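Long-range contact in probable dehydrogenase (Bordetella bronchiseptica, PDB 3MOI), which is a putative NAD(P)-dependent oxidoreductase of the GFO/IDH/MocA family, its substrate not established: residues 164-169 against 208-213. Sequence-based numbering, arbitrary orientation.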
loop_
_atom_site.group_PDB
_atom_site.type_symbol
_atom_site.label_atom_id
_atom_site.label_comp_id
_atom_site.label_asym_id
_atom_site.label_seq_id
_atom_site.Cartn_x
_atom_site.Cartn_y
_atom_site.Cartn_z
ATOM N N GLU A 164 8.301 -19.761 22.461
ATOM C CA GLU A 164 8.196 -18.375 22.943
ATOM C C GLU A 164 8.115 -17.296 21.827
ATOM O O GLU A 164 7.614 -16.184 22.065
ATOM C CB GLU A 164 9.335 -18.031 23.883
ATOM C CG GLU A 164 10.758 -18.153 23.250
ATOM C CD GLU A 164 11.459 -19.517 23.543
ATOM O OE1 GLU A 164 10.742 -20.579 23.690
ATOM O OE2 GLU A 164 12.728 -19.476 23.617
ATOM N N GLU A 165 8.613 -17.580 20.628
ATOM C CA GLU A 165 8.493 -16.603 19.543
ATOM C C GLU A 165 7.074 -16.507 18.956
ATOM O O GLU A 165 6.831 -15.620 18.115
ATOM C CB GLU A 165 9.431 -16.951 18.404
ATOM C CG GLU A 165 10.878 -16.752 18.659
ATOM C CD GLU A 165 11.683 -17.227 17.455
ATOM O OE1 GLU A 165 11.968 -18.427 17.377
ATOM O OE2 GLU A 165 12.004 -16.409 16.573
ATOM N N LEU A 166 6.178 -17.438 19.332
ATOM C CA LEU A 166 4.731 -17.378 18.974
ATOM C C LEU A 166 3.845 -16.932 20.161
ATOM O O LEU A 166 2.670 -17.340 20.273
ATOM C CB LEU A 166 4.229 -18.722 18.403
ATOM C CG LEU A 166 5.142 -19.288 17.307
ATOM C CD1 LEU A 166 4.791 -20.731 16.930
ATOM C CD2 LEU A 166 5.150 -18.355 16.098
ATOM N N ASP A 167 4.439 -16.120 21.036
ATOM C CA ASP A 167 3.761 -15.489 22.150
ATOM C C ASP A 167 4.143 -14.007 22.202
ATOM O O ASP A 167 5.239 -13.604 22.637
ATOM C CB ASP A 167 4.147 -16.191 23.445
ATOM C CG ASP A 167 3.396 -15.649 24.689
ATOM O OD1 ASP A 167 2.713 -14.605 24.597
ATOM O OD2 ASP A 167 3.524 -16.279 25.779
ATOM N N THR A 168 3.218 -13.188 21.747
ATOM C CA THR A 168 3.433 -11.751 21.774
ATOM C C THR A 168 3.903 -11.276 23.154
ATOM O O THR A 168 4.735 -10.398 23.230
ATOM C CB THR A 168 2.152 -10.978 21.367
ATOM O OG1 THR A 168 1.750 -11.409 20.052
ATOM C CG2 THR A 168 2.393 -9.427 21.373
ATOM N N SER A 169 3.385 -11.865 24.230
ATOM C CA SER A 169 3.781 -11.492 25.584
ATOM C C SER A 169 5.289 -11.710 25.821
ATOM O O SER A 169 5.877 -11.088 26.673
ATOM C CB SER A 169 2.946 -12.271 26.644
ATOM O OG SER A 169 3.485 -13.565 26.886
ATOM N N ARG A 208 -0.595 -20.522 15.833
ATOM C CA ARG A 208 0.599 -19.711 15.987
ATOM C C ARG A 208 0.168 -18.296 16.377
ATOM O O ARG A 208 0.310 -17.389 15.603
ATOM C CB ARG A 208 1.421 -19.696 14.684
ATOM C CG ARG A 208 1.595 -21.043 13.998
ATOM C CD ARG A 208 2.763 -21.016 13.015
ATOM N NE ARG A 208 3.899 -21.733 13.595
ATOM C CZ ARG A 208 5.178 -21.482 13.357
ATOM N NH1 ARG A 208 5.567 -20.514 12.537
ATOM N NH2 ARG A 208 6.091 -22.215 13.955
ATOM N N PRO A 209 -0.304 -18.119 17.611
ATOM C CA PRO A 209 -1.179 -17.007 17.931
ATOM C C PRO A 209 -0.452 -15.751 18.323
ATOM O O PRO A 209 -0.618 -15.252 19.425
ATOM C CB PRO A 209 -2.011 -17.558 19.107
ATOM C CG PRO A 209 -1.139 -18.485 19.779
ATOM C CD PRO A 209 -0.074 -18.960 18.785
ATOM N N THR A 210 0.352 -15.240 17.411
ATOM C CA THR A 210 0.938 -13.968 17.593
ATOM C C THR A 210 0.545 -13.160 16.361
ATOM O O THR A 210 -0.046 -13.669 15.452
ATOM C CB THR A 210 2.457 -14.057 17.770
ATOM O OG1 THR A 210 2.974 -12.732 18.050
ATOM C CG2 THR A 210 3.125 -14.621 16.533
ATOM N N GLU A 211 0.877 -11.882 16.339
ATOM C CA GLU A 211 0.473 -11.048 15.257
ATOM C C GLU A 211 1.219 -11.458 14.002
ATOM O O GLU A 211 2.430 -11.488 13.986
ATOM C CB GLU A 211 0.750 -9.579 15.590
ATOM C CG GLU A 211 -0.227 -8.963 16.580
ATOM C CD GLU A 211 0.055 -9.264 18.036
ATOM O OE1 GLU A 211 1.208 -9.648 18.326
ATOM O OE2 GLU A 211 -0.894 -9.139 18.895
ATOM N N GLY A 212 0.487 -11.770 12.956
ATOM C CA GLY A 212 1.067 -11.942 11.651
ATOM C C GLY A 212 0.786 -10.893 10.595
ATOM O O GLY A 212 1.505 -10.860 9.597
ATOM N N ASN A 213 -0.229 -10.032 10.771
ATOM C CA ASN A 213 -0.406 -8.889 9.844
ATOM C C ASN A 213 -0.802 -7.589 10.479
ATOM O O ASN A 213 -1.465 -7.527 11.511
ATOM C CB ASN A 213 -1.424 -9.212 8.766
ATOM C CG ASN A 213 -2.849 -9.464 9.333
ATOM O OD1 ASN A 213 -3.047 -10.321 10.154
ATOM N ND2 ASN A 213 -3.806 -8.731 8.866
HETATM O O HOH W 1 0.650 -14.030 21.359
#
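The hydroxyl of T168 sits between two side chains of 208-213: its OG1 donates to E211 OE1 at 2.5 Å and is hydrogen-bonded to T210 OG1 at 2.7 Å. The carboxylate is met on its syn side, 29° out of plane. T168 OG1 stands beside its own backbone N (chi1 -58°), and E211 bends back at chi2 (81°) to reach it. A salt bridge from R203 holds E211 OE2, which should fix the carboxylate's rotation. One water joins the backbones, accepting from T168 N at 2.7 Å and donating to P209 O at 2.6 Å.

L166, which buries the largest area of any residue here, packs its methyl against R208. Its CD1 rests over one face of the R208 guanidinium, 3.6 Å from NE and offset toward the rim, while E270 pairs with R208 NH2. L166 CB lies 4.3 Å from P209 CD.

In the C-terminal domain, 164-169, with short 3-10 turns at both ends, precedes helix 174-177; 208-213 runs from the loop after strand 194-202 into strand 213-220. E211 OE1 accepts from T168 while OE2 pairs with R203, consistent with an ionised carboxylate; this hydrogen-bonded chain and the leucine on R208 hold the segments together.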